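Local coordinates for protein acetyl-CoA acetyltransferase (Bacillus anthracis, PDB 3SS6) that probably catalyses the thiolase-type condensation of two acetyl-CoA molecules into acetoacetyl-CoA and the reverse thiolytic cleavage, at residues G94-M99 with Y280-V285; P296-G301 with K330-D335; N318-A323 with S378-G383. All blocks are in the same frame, centred on the assembly; numbering follows the deposited sequence.

Interaction 1. Residues G94-M99 with Y280-V285; sequences GMQAIM and YSVAGV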
ATOM      1  N   GLY A  94      -1.096 -30.475  -1.526  1.00 12.48           N
ATOM      2  CA  GLY A  94       0.074 -31.306  -1.766  1.00 12.30           C
ATOM      3  C   GLY A  94      -0.267 -32.775  -1.944  1.00 13.16           C
ATOM      4  O   GLY A  94       0.445 -33.500  -2.650  1.00 12.63           O
ATOM      5  N   MET A  95      -1.346 -33.219  -1.309  1.00 11.78           N
ATOM      6  CA  MET A  95      -1.798 -34.595  -1.483  1.00 12.81           C
ATOM      7  C   MET A  95      -2.527 -34.724  -2.824  1.00 12.55           C
ATOM      8  O   MET A  95      -2.347 -35.707  -3.540  1.00 12.61           O
ATOM      9  CB  MET A  95      -2.675 -35.036  -0.310  1.00 12.25           C
ATOM     10  CG  MET A  95      -3.165 -36.472  -0.402  1.00 13.30           C
ATOM     11  SD  MET A  95      -3.987 -37.030   1.102  1.00 15.48           S
ATOM     12  CE  MET A  95      -2.552 -37.262   2.169  1.00 14.83           C
ATOM     13  N   GLN A  96      -3.336 -33.728  -3.181  1.00 11.29           N
ATOM     14  CA  GLN A  96      -3.999 -33.773  -4.484  1.00 12.32           C
ATOM     15  C   GLN A  96      -2.971 -33.817  -5.621  1.00 11.89           C
ATOM     16  O   GLN A  96      -3.189 -34.472  -6.648  1.00 11.12           O
ATOM     17  CB  GLN A  96      -4.938 -32.568  -4.669  1.00 10.08           C
ATOM     18  CG  GLN A  96      -5.628 -32.552  -6.031  1.00 13.02           C
ATOM     19  CD  GLN A  96      -6.570 -33.740  -6.190  1.00 14.70           C
ATOM     20  OE1 GLN A  96      -7.395 -34.004  -5.320  1.00 14.80           O
ATOM     21  NE2 GLN A  96      -6.435 -34.471  -7.290  1.00 14.84           N
ATOM     22  N   ALA A  97      -1.853 -33.123  -5.448  1.00 11.12           N
ATOM     23  CA  ALA A  97      -0.806 -33.146  -6.475  1.00 12.28           C
ATOM     24  C   ALA A  97      -0.326 -34.575  -6.705  1.00 13.13           C
ATOM     25  O   ALA A  97      -0.126 -35.001  -7.840  1.00 12.52           O
ATOM     26  CB  ALA A  97       0.376 -32.229  -6.093  1.00 11.30           C
ATOM     27  N   ILE A  98      -0.141 -35.312  -5.618  1.00 11.57           N
ATOM     28  CA  ILE A  98       0.277 -36.705  -5.729  1.00 11.66           C
ATOM     29  C   ILE A  98      -0.811 -37.542  -6.398  1.00 11.83           C
ATOM     30  O   ILE A  98      -0.514 -38.412  -7.214  1.00 12.76           O
ATOM     31  CB  ILE A  98       0.620 -37.277  -4.346  1.00 12.12           C
ATOM     32  CG1 ILE A  98       1.876 -36.575  -3.814  1.00 13.52           C
ATOM     33  CG2 ILE A  98       0.795 -38.803  -4.417  1.00 14.37           C
ATOM     34  CD1 ILE A  98       2.086 -36.748  -2.310  1.00 15.15           C
ATOM     35  N   MET A  99      -2.072 -37.292  -6.047  1.00 11.25           N
ATOM     36  CA  MET A  99      -3.188 -38.019  -6.652  1.00 11.78           C
ATOM     37  C   MET A  99      -3.313 -37.741  -8.150  1.00 13.53           C
ATOM     38  O   MET A  99      -3.555 -38.657  -8.942  1.00 14.60           O
ATOM     39  CB  MET A  99      -4.502 -37.690  -5.928  1.00 11.55           C
ATOM     40  CG  MET A  99      -4.486 -38.192  -4.489  1.00 14.63           C
ATOM     41  SD  MET A  99      -5.573 -37.246  -3.405  1.00 17.59           S
ATOM     42  CE  MET A  99      -7.138 -37.399  -4.272  1.00 16.33           C
ATOM     43  N   TYR A 280      -7.055 -43.663  -3.309  1.00 16.37           N
ATOM     44  CA  TYR A 280      -7.193 -42.326  -2.744  1.00 15.45           C
ATOM     45  C   TYR A 280      -8.649 -41.929  -2.797  1.00 15.43           C
ATOM     46  O   TYR A 280      -9.413 -42.460  -3.613  1.00 18.17           O
ATOM     47  CB  TYR A 280      -6.317 -41.293  -3.484  1.00 15.44           C
ATOM     48  CG  TYR A 280      -6.332 -41.448  -4.991  1.00 16.90           C
ATOM     49  CD1 TYR A 280      -7.332 -40.866  -5.764  1.00 15.26           C
ATOM     50  CD2 TYR A 280      -5.355 -42.197  -5.639  1.00 18.13           C
ATOM     51  CE1 TYR A 280      -7.350 -41.026  -7.136  1.00 17.25           C
ATOM     52  CE2 TYR A 280      -5.366 -42.358  -7.008  1.00 16.94           C
ATOM     53  CZ  TYR A 280      -6.368 -41.765  -7.755  1.00 17.62           C
ATOM     54  OH  TYR A 280      -6.405 -41.924  -9.124  1.00 20.92           O
ATOM     55  N   SER A 281      -9.047 -41.006  -1.924  1.00 15.90           N
ATOM     56  CA  SER A 281     -10.446 -40.622  -1.839  1.00 16.20           C
ATOM     57  C   SER A 281     -10.615 -39.175  -1.379  1.00 17.71           C
ATOM     58  O   SER A 281      -9.745 -38.616  -0.708  1.00 19.71           O
ATOM     59  CB  SER A 281     -11.177 -41.556  -0.881  1.00 20.76           C
ATOM     60  OG  SER A 281     -10.531 -41.546   0.376  1.00 21.40           O
ATOM     61  N   VAL A 282     -11.750 -38.589  -1.749  1.00 17.11           N
ATOM     62  CA  VAL A 282     -12.063 -37.195  -1.428  1.00 16.53           C
ATOM     63  C   VAL A 282     -13.518 -37.119  -0.967  1.00 17.81           C
ATOM     64  O   VAL A 282     -14.408 -37.682  -1.610  1.00 22.20           O
ATOM     65  CB  VAL A 282     -11.890 -36.292  -2.675  1.00 18.67           C
ATOM     66  CG1 VAL A 282     -12.299 -34.861  -2.368  1.00 19.71           C
ATOM     67  CG2 VAL A 282     -10.449 -36.339  -3.175  1.00 17.83           C
ATOM     68  N   ALA A 283     -13.767 -36.426   0.141  1.00 16.39           N
ATOM     69  CA  ALA A 283     -15.138 -36.299   0.648  1.00 17.47           C
ATOM     70  C   ALA A 283     -15.438 -34.857   1.048  1.00 19.53           C
ATOM     71  O   ALA A 283     -14.597 -34.183   1.636  1.00 21.29           O
ATOM     72  CB  ALA A 283     -15.350 -37.242   1.841  1.00 21.27           C
ATOM     73  N   GLY A 284     -16.626 -34.377   0.702  1.00 17.70           N
ATOM     74  CA  GLY A 284     -17.026 -33.034   1.089  1.00 20.17           C
ATOM     75  C   GLY A 284     -17.913 -32.993   2.321  1.00 21.91           C
ATOM     76  O   GLY A 284     -18.853 -33.781   2.453  1.00 23.37           O
ATOM     77  N   VAL A 285     -17.630 -32.043   3.210  1.00 21.08           N
ATOM     78  CA  VAL A 285     -18.399 -31.872   4.443  1.00 22.27           C
ATOM     79  C   VAL A 285     -18.751 -30.411   4.677  1.00 23.73           C
ATOM     80  O   VAL A 285     -18.380 -29.542   3.883  1.00 22.37           O
ATOM     81  CB  VAL A 285     -17.601 -32.377   5.671  1.00 25.64           C
ATOM     82  CG1 VAL A 285     -17.346 -33.873   5.563  1.00 28.94           C
ATOM     83  CG2 VAL A 285     -16.283 -31.610   5.813  1.00 24.00           C
TER
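M99 reaches from segment 94-99 of helix 93-107 into the angle between the side chains of Y280 and V282, and it touches both with different parts of its chain. M99 CB lies over one face of the tyrosine ring, toward the rim, and M99 CG rests on Y280 CB at 3.7 Å. A bend at the last torsion (chi3 56°) swings the methyl on toward the strand, where M99 CE meets V282 CG2 at 3.6 Å and Y280 CD1 at 3.8 Å. The sulfur stands obliquely to the ring, M99 SD being 5.3 Å from the centroid of the Y280 ring and 46° off its normal, a Met-aromatic contact. An unbranched, flexible methionine suits this place because one chain can follow both an aromatic face and a branched aliphatic neighbour.

The segments belong to different layers of the thiolase fold. Helix 93-107, part of the N-terminal domain, packs here against strand 275-284 of the C-terminal domain, and V387 of the next strand continues the apolar floor under M95 and M99. The axes of 94-99 and 280-284 run at 132° to each other and approach to 10.1 Å.

Polar ends are held farther out. The hydroxyl of Y280 bonds to Q106, farther along helix 93-107, so the ring is fixed at its far end as well as by the methionine. Q96 brushes V282 only loosely and spends its amide on R89 and S100, with a potassium ion about 5 Å from its side chain, while Y85, T83 and V109 of the second subunit pack on Q96, V282 and Y280 respectively.

Interaction 2. Residues P296-G301 with K330-D335; sequences PAIRKG and KELDLD. Unlike the reference sequence in segment 330-335: D333 (reference Gly).
A Schellman motif closes helix 322-332, and within the last turn of that helix E331 and L332 meet I298 and R299 of helix 294-305. The motif's C-prime residue is D333, which takes a positive phi; the reference sequence has glycine there, a residue that adopts such a conformation easily. The charged half of the contact joins R299 to E331. The arginine chain is extended from CG to NE, which carries its guanidinium across to the other helix, while E331 bends at chi2 (63°) to bring OE2 to the guanidinium edge. R299 NH1 gives E331 OE2 a salt-bridging hydrogen bond of 2.9 Å at 164°, in the guanidinium plane and on the anti side of the oxygen. Because the two flat groups stand 84° apart, the carboxylate cannot match the guanidinium edge with both oxygens: R299 NH2 makes only weak bonds, to E331 O at 3.0 Å and to E331 OE2. The other oxygen, OE1, is taken by the hydroxyl of Y170, so both carboxylate oxygens are engaged.

The apolar half lies against the same arginine. L332 CD2 sits over the centre of one guanidinium face, 3.7 Å from R299 CZ, while L332 CD1 meets I298 CD1 at 3.7 Å. A forked leucine suits this position, one branch covering the flat cation near the surface and the other entering the buried interior beside isoleucine.

I298 continues inward to S378 of strand 374-381, and A295 of helix 294-305 touches E331 and L332. The other flank of helix 294-305 faces strand 275-284, where K300 and A297 bond to V282 and S281.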
ATOM      1  N   PRO A 296     -15.080 -39.189   6.765  1.00 21.05           N
ATOM      2  CA  PRO A 296     -15.712 -39.753   5.567  1.00 21.18           C
ATOM      3  C   PRO A 296     -14.715 -40.076   4.446  1.00 20.78           C
ATOM      4  O   PRO A 296     -14.975 -41.002   3.679  1.00 23.92           O
ATOM      5  CB  PRO A 296     -16.688 -38.652   5.124  1.00 23.48           C
ATOM      6  CG  PRO A 296     -16.168 -37.402   5.751  1.00 22.17           C
ATOM      7  CD  PRO A 296     -15.569 -37.829   7.061  1.00 22.56           C
ATOM      8  N   ALA A 297     -13.616 -39.330   4.341  1.00 19.20           N
ATOM      9  CA  ALA A 297     -12.624 -39.613   3.303  1.00 16.32           C
ATOM     10  C   ALA A 297     -11.981 -40.970   3.541  1.00 16.99           C
ATOM     11  O   ALA A 297     -11.837 -41.774   2.620  1.00 18.80           O
ATOM     12  CB  ALA A 297     -11.559 -38.518   3.248  1.00 17.36           C
ATOM     13  N   ILE A 298     -11.618 -41.231   4.790  1.00 17.87           N
ATOM     14  CA  ILE A 298     -11.014 -42.519   5.130  1.00 19.21           C
ATOM     15  C   ILE A 298     -12.017 -43.659   4.953  1.00 20.36           C
ATOM     16  O   ILE A 298     -11.692 -44.687   4.357  1.00 22.76           O
ATOM     17  CB  ILE A 298     -10.393 -42.503   6.538  1.00 17.69           C
ATOM     18  CG1 ILE A 298      -9.139 -41.614   6.532  1.00 16.58           C
ATOM     19  CG2 ILE A 298     -10.051 -43.929   7.007  1.00 19.18           C
ATOM     20  CD1 ILE A 298      -8.555 -41.354   7.912  1.00 19.27           C
ATOM     21  N   ARG A 299     -13.241 -43.478   5.439  1.00 17.61           N
ATOM     22  CA  ARG A 299     -14.249 -44.529   5.299  1.00 21.65           C
ATOM     23  C   ARG A 299     -14.495 -44.851   3.832  1.00 25.31           C
ATOM     24  O   ARG A 299     -14.536 -46.020   3.450  1.00 23.32           O
ATOM     25  CB  ARG A 299     -15.550 -44.147   6.009  1.00 23.36           C
ATOM     26  CG  ARG A 299     -15.405 -44.089   7.524  1.00 26.63           C
ATOM     27  CD  ARG A 299     -16.727 -43.829   8.230  1.00 31.91           C
ATOM     28  NE  ARG A 299     -16.650 -44.197   9.644  1.00 34.75           N
ATOM     29  CZ  ARG A 299     -16.993 -43.400  10.654  1.00 36.23           C
ATOM     30  NH1 ARG A 299     -17.449 -42.178  10.421  1.00 34.51           N
ATOM     31  NH2 ARG A 299     -16.886 -43.834  11.901  1.00 37.60           N
ATOM     32  N   LYS A 300     -14.637 -43.807   3.019  1.00 25.27           N
ATOM     33  CA  LYS A 300     -14.884 -43.956   1.584  1.00 26.88           C
ATOM     34  C   LYS A 300     -13.744 -44.722   0.917  1.00 23.31           C
ATOM     35  O   LYS A 300     -13.971 -45.654   0.127  1.00 23.44           O
ATOM     36  CB  LYS A 300     -15.037 -42.567   0.950  1.00 31.43           C
ATOM     37  CG  LYS A 300     -15.392 -42.543  -0.528  1.00 36.64           C
ATOM     38  CD  LYS A 300     -15.621 -41.101  -0.982  1.00 38.35           C
ATOM     39  CE  LYS A 300     -15.980 -40.999  -2.456  1.00 39.29           C
ATOM     40  NZ  LYS A 300     -16.246 -39.582  -2.839  1.00 37.52           N
ATOM     41  N   GLY A 301     -12.520 -44.337   1.253  1.00 22.69           N
ATOM     42  CA  GLY A 301     -11.330 -44.952   0.690  1.00 22.96           C
ATOM     43  C   GLY A 301     -11.116 -46.402   1.091  1.00 25.40           C
ATOM     44  O   GLY A 301     -10.681 -47.209   0.271  1.00 26.16           O
ATOM     45  N   LYS A 330     -11.885 -39.676  17.646  1.00 20.20           N
ATOM     46  CA  LYS A 330     -13.111 -40.133  18.287  1.00 20.66           C
ATOM     47  C   LYS A 330     -14.110 -40.699  17.288  1.00 22.82           C
ATOM     48  O   LYS A 330     -14.721 -41.735  17.537  1.00 25.78           O
ATOM     49  CB  LYS A 330     -13.747 -38.998  19.094  1.00 23.30           C
ATOM     50  CG  LYS A 330     -12.891 -38.558  20.283  1.00 30.09           C
ATOM     51  CD  LYS A 330     -13.443 -37.306  20.943  1.00 33.44           C
ATOM     52  CE  LYS A 330     -12.536 -36.827  22.066  1.00 34.24           C
ATOM     53  NZ  LYS A 330     -12.374 -37.851  23.128  1.00 36.42           N
ATOM     54  N   GLU A 331     -14.261 -40.027  16.150  1.00 22.10           N
ATOM     55  CA  GLU A 331     -15.231 -40.452  15.146  1.00 21.56           C
ATOM     56  C   GLU A 331     -14.893 -41.830  14.572  1.00 23.85           C
ATOM     57  O   GLU A 331     -15.777 -42.678  14.406  1.00 25.48           O
ATOM     58  CB  GLU A 331     -15.330 -39.409  14.029  1.00 23.19           C
ATOM     59  CG  GLU A 331     -16.268 -39.797  12.897  1.00 23.33           C
ATOM     60  CD  GLU A 331     -17.709 -39.944  13.337  1.00 28.13           C
ATOM     61  OE1 GLU A 331     -18.185 -39.126  14.156  1.00 29.97           O
ATOM     62  OE2 GLU A 331     -18.373 -40.888  12.866  1.00 29.58           O
ATOM     63  N   LEU A 332     -13.614 -42.048  14.281  1.00 23.12           N
ATOM     64  CA  LEU A 332     -13.142 -43.302  13.694  1.00 22.71           C
ATOM     65  C   LEU A 332     -12.698 -44.334  14.735  1.00 26.10           C
ATOM     66  O   LEU A 332     -12.385 -45.474  14.382  1.00 27.20           O
ATOM     67  CB  LEU A 332     -11.981 -43.031  12.728  1.00 19.80           C
ATOM     68  CG  LEU A 332     -12.269 -42.212  11.462  1.00 22.38           C
ATOM     69  CD1 LEU A 332     -10.991 -42.037  10.665  1.00 20.47           C
ATOM     70  CD2 LEU A 332     -13.333 -42.882  10.609  1.00 25.55           C
ATOM     71  N   ASP A 333     -12.680 -43.933  16.007  1.00 24.60           N
ATOM     72  CA  ASP A 333     -12.147 -44.760  17.092  1.00 23.86           C
ATOM     73  C   ASP A 333     -10.753 -45.292  16.755  1.00 26.01           C
ATOM     74  O   ASP A 333     -10.513 -46.499  16.793  1.00 29.33           O
ATOM     75  CB  ASP A 333     -13.099 -45.916  17.420  1.00 28.97           C
ATOM     76  CG  ASP A 333     -12.748 -46.617  18.725  1.00 32.81           C
ATOM     77  OD1 ASP A 333     -12.039 -46.023  19.565  1.00 31.57           O
ATOM     78  OD2 ASP A 333     -13.197 -47.764  18.915  1.00 34.74           O
ATOM     79  N   LEU A 334      -9.841 -44.384  16.424  1.00 23.17           N
ATOM     80  CA  LEU A 334      -8.484 -44.761  16.041  1.00 21.99           C
ATOM     81  C   LEU A 334      -7.658 -45.237  17.231  1.00 24.52           C
ATOM     82  O   LEU A 334      -7.885 -44.817  18.369  1.00 25.54           O
ATOM     83  CB  LEU A 334      -7.756 -43.580  15.395  1.00 22.78           C
ATOM     84  CG  LEU A 334      -8.363 -42.988  14.128  1.00 22.72           C
ATOM     85  CD1 LEU A 334      -7.551 -41.790  13.696  1.00 21.79           C
ATOM     86  CD2 LEU A 334      -8.430 -44.032  13.019  1.00 23.36           C
ATOM     87  N   ASP A 335      -6.690 -46.105  16.947  1.00 24.75           N
ATOM     88  CA  ASP A 335      -5.667 -46.485  17.915  1.00 25.17           C
ATOM     89  C   ASP A 335      -4.528 -45.478  17.852  1.00 20.44           C
ATOM     90  O   ASP A 335      -3.708 -45.513  16.936  1.00 21.63           O
ATOM     91  CB  ASP A 335      -5.128 -47.881  17.594  1.00 25.02           C
ATOM     92  CG  ASP A 335      -4.049 -48.333  18.566  1.00 29.94           C
ATOM     93  OD1 ASP A 335      -3.609 -47.518  19.408  1.00 26.48           O
ATOM     94  OD2 ASP A 335      -3.633 -49.511  18.486  1.00 32.67           O
TER

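Interaction 3. Residues N318-A323 with S378-G383; sequences NEAFAA and SLCVGG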
ATOM      1  N   ASN A 318      -3.134 -35.254   9.604  1.00 13.91           N
ATOM      2  CA  ASN A 318      -2.527 -33.985   9.990  1.00 13.41           C
ATOM      3  C   ASN A 318      -3.241 -33.312  11.157  1.00 18.67           C
ATOM      4  O   ASN A 318      -4.469 -33.243  11.189  1.00 19.66           O
ATOM      5  CB  ASN A 318      -2.383 -33.013   8.824  1.00 16.69           C
ATOM      6  CG  ASN A 318      -1.661 -31.745   9.235  1.00 17.70           C
ATOM      7  OD1 ASN A 318      -0.582 -31.803   9.831  1.00 18.23           O
ATOM      8  ND2 ASN A 318      -2.270 -30.598   8.966  1.00 17.75           N
ATOM      9  N   GLU A 319      -2.459 -32.823  12.120  1.00 19.17           N
ATOM     10  CA  GLU A 319      -2.996 -32.024  13.216  1.00 18.68           C
ATOM     11  C   GLU A 319      -3.065 -30.543  12.816  1.00 19.74           C
ATOM     12  O   GLU A 319      -2.119 -29.810  13.056  1.00 22.72           O
ATOM     13  CB  GLU A 319      -2.093 -32.140  14.449  1.00 19.46           C
ATOM     14  CG  GLU A 319      -2.128 -33.467  15.208  1.00 19.03           C
ATOM     15  CD  GLU A 319      -0.902 -33.640  16.093  1.00 23.47           C
ATOM     16  OE1 GLU A 319       0.020 -32.795  15.997  1.00 18.69           O
ATOM     17  OE2 GLU A 319      -0.851 -34.612  16.879  1.00 24.38           O
ATOM     18  N   ALA A 320      -4.169 -30.102  12.217  1.00 16.10           N
ATOM     19  CA  ALA A 320      -4.376 -28.681  11.975  1.00 18.91           C
ATOM     20  C   ALA A 320      -4.618 -27.977  13.318  1.00 21.76           C
ATOM     21  O   ALA A 320      -4.131 -26.866  13.582  1.00 20.81           O
ATOM     22  CB  ALA A 320      -5.563 -28.485  11.060  1.00 17.18           C
ATOM     23  N   PHE A 321      -5.401 -28.646  14.159  1.00 18.70           N
ATOM     24  CA  PHE A 321      -5.583 -28.263  15.554  1.00 17.11           C
ATOM     25  C   PHE A 321      -5.654 -29.574  16.297  1.00 16.98           C
ATOM     26  O   PHE A 321      -6.120 -30.572  15.748  1.00 18.27           O
ATOM     27  CB  PHE A 321      -6.885 -27.482  15.747  1.00 20.12           C
ATOM     28  CG  PHE A 321      -6.973 -26.266  14.887  1.00 22.19           C
ATOM     29  CD1 PHE A 321      -6.547 -25.038  15.363  1.00 22.50           C
ATOM     30  CD2 PHE A 321      -7.430 -26.366  13.579  1.00 20.96           C
ATOM     31  CE1 PHE A 321      -6.600 -23.909  14.557  1.00 25.97           C
ATOM     32  CE2 PHE A 321      -7.482 -25.243  12.765  1.00 23.49           C
ATOM     33  CZ  PHE A 321      -7.071 -24.012  13.261  1.00 25.15           C
ATOM     34  N   ALA A 322      -5.175 -29.599  17.533  1.00 16.86           N
ATOM     35  CA  ALA A 322      -5.292 -30.824  18.312  1.00 16.65           C
ATOM     36  C   ALA A 322      -6.765 -31.246  18.410  1.00 16.82           C
ATOM     37  O   ALA A 322      -7.088 -32.434  18.339  1.00 18.35           O
ATOM     38  CB  ALA A 322      -4.697 -30.627  19.696  1.00 17.83           C
ATOM     39  N   ALA A 323      -7.649 -30.264  18.574  1.00 17.06           N
ATOM     40  CA  ALA A 323      -9.077 -30.520  18.720  1.00 18.77           C
ATOM     41  C   ALA A 323      -9.630 -31.178  17.465  1.00 18.56           C
ATOM     42  O   ALA A 323     -10.487 -32.058  17.531  1.00 18.49           O
ATOM     43  CB  ALA A 323      -9.824 -29.226  18.985  1.00 21.74           C
ATOM     44  N   SER A 378      -4.016 -38.756   5.642  1.00 13.59           N
ATOM     45  CA  SER A 378      -5.271 -38.046   5.431  1.00 13.26           C
ATOM     46  C   SER A 378      -5.267 -36.710   6.136  1.00 15.79           C
ATOM     47  O   SER A 378      -4.637 -36.553   7.178  1.00 14.25           O
ATOM     48  CB  SER A 378      -6.439 -38.899   5.950  1.00 15.35           C
ATOM     49  OG  SER A 378      -7.693 -38.277   5.707  1.00 15.26           O
ATOM     50  N   LEU A 379      -5.977 -35.741   5.573  1.00 14.10           N
ATOM     51  CA  LEU A 379      -6.047 -34.444   6.235  1.00 16.87           C
ATOM     52  C   LEU A 379      -7.297 -33.667   5.895  1.00 20.42           C
ATOM     53  O   LEU A 379      -7.893 -33.889   4.850  1.00 17.57           O
ATOM     54  CB  LEU A 379      -4.778 -33.626   5.960  1.00 17.62           C
ATOM     55  CG  LEU A 379      -4.497 -33.010   4.594  1.00 16.99           C
ATOM     56  CD1 LEU A 379      -3.157 -32.301   4.687  1.00 16.35           C
ATOM     57  CD2 LEU A 379      -4.471 -34.064   3.497  1.00 14.58           C
ATOM     58  N   CYS A 380      -7.688 -32.772   6.806  1.00 20.60           N
ATOM     59  CA  CYS A 380      -8.841 -31.908   6.614  1.00 21.07           C
ATOM     60  C   CYS A 380      -8.406 -30.747   5.734  1.00 26.29           C
ATOM     61  O   CYS A 380      -7.213 -30.502   5.549  1.00 23.29           O
ATOM     62  CB  CYS A 380      -9.382 -31.385   7.952  1.00 19.59           C
ATOM     63  SG  CYS A 380      -8.208 -30.293   8.856  1.00 24.71           S
ATOM     64  N   VAL A 381      -9.388 -30.045   5.188  1.00 23.18           N
ATOM     65  CA  VAL A 381      -9.144 -28.998   4.204  1.00 24.14           C
ATOM     66  C   VAL A 381     -10.099 -27.846   4.461  1.00 24.33           C
ATOM     67  O   VAL A 381     -11.304 -28.061   4.593  1.00 22.93           O
ATOM     68  CB  VAL A 381      -9.413 -29.541   2.788  1.00 23.20           C
ATOM     69  CG1 VAL A 381      -9.193 -28.455   1.736  1.00 21.85           C
ATOM     70  CG2 VAL A 381      -8.547 -30.764   2.518  1.00 22.05           C
ATOM     71  N   GLY A 382      -9.579 -26.621   4.546  1.00 24.39           N
ATOM     72  CA  GLY A 382     -10.457 -25.472   4.695  1.00 24.02           C
ATOM     73  C   GLY A 382     -11.456 -25.470   3.552  1.00 25.47           C
ATOM     74  O   GLY A 382     -11.113 -25.832   2.427  1.00 24.23           O
ATOM     75  N   GLY A 383     -12.696 -25.082   3.836  1.00 23.68           N
ATOM     76  CA  GLY A 383     -13.749 -25.133   2.833  1.00 23.56           C
ATOM     77  C   GLY A 383     -14.583 -26.402   2.934  1.00 25.37           C
ATOM     78  O   GLY A 383     -15.593 -26.538   2.233  1.00 23.44           O
TER
HETATM   79  O   HOH W   1      -4.921 -30.195   7.513  1.00 19.46           O
HETATM   80  O   HOH W   2      -5.915 -32.729   9.071  1.00 29.00           O
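N318 and L379 meet where two neighbouring parallel strands begin to part, and the contact is close at one end and bridged by water at the other. In the close part the backbone of N318 is still paired with the strand 374-381: N318 N donates to S378 O at 3.1 Å. Just beyond, N318 CB packs on L379 CB at 3.8 Å, so the two residues touch at the very roots of their side chains. A320 follows with its methyl, A320 CB lying 3.9 Å from C380 SG; a small alanine lets the loop pass this near to the sulfur.

The looser part is bridged by two ordered waters. Water 2 takes the place of the next rung of the ladder, accepting from C380 N at 2.9 Å and donating to N318 O at 2.6 Å, so both backbone groups keep a partner although the strands have separated. Water 1 joins a side chain to the main chain: N318 ND2 donates to it at 3.0 Å, and it donates in turn to C380 O at 3.0 Å. The asparagine reaches it because CG lies anti to the backbone N (chi1 -176°), and a short amide supplies the needed N-H at this distance. S344 and H350 pack on N318 from the surrounding loops, and E319 turns the other way, to S184 and the amide of V346.

Residues N318 to F321 spell NEAF, and C380 to G382 form the C-x-G sequence; both are signature motifs of thiolases. Their meeting through ordered water is consistent with the active-site architecture of this family; in this entry a further cysteine, C91, is S-hydroxylated.

Overall arrangement
The three contacts lie about 13 to 15 Å apart, centre to centre, around the C-terminal part of the mixed sheet. Interaction 1 closes before interactions 2 and 3 open, whereas the latter two interleave along the chain and share helix 322-332: its start follows the NEAF loop of interaction 3, its end serves interaction 2. Strand 275-284 lies between helices 93-107 and 294-305, as in the layered thiolase fold, linking interaction 1 to interaction 2. M95 SD packs on L379 CD2 at 3.8 Å, joining interactions 1 and 3, and I298 CG1 touches S378 OG at 3.7 Å, joining 2 and 3. The NEAF and C-x-G segments come together at interaction 3.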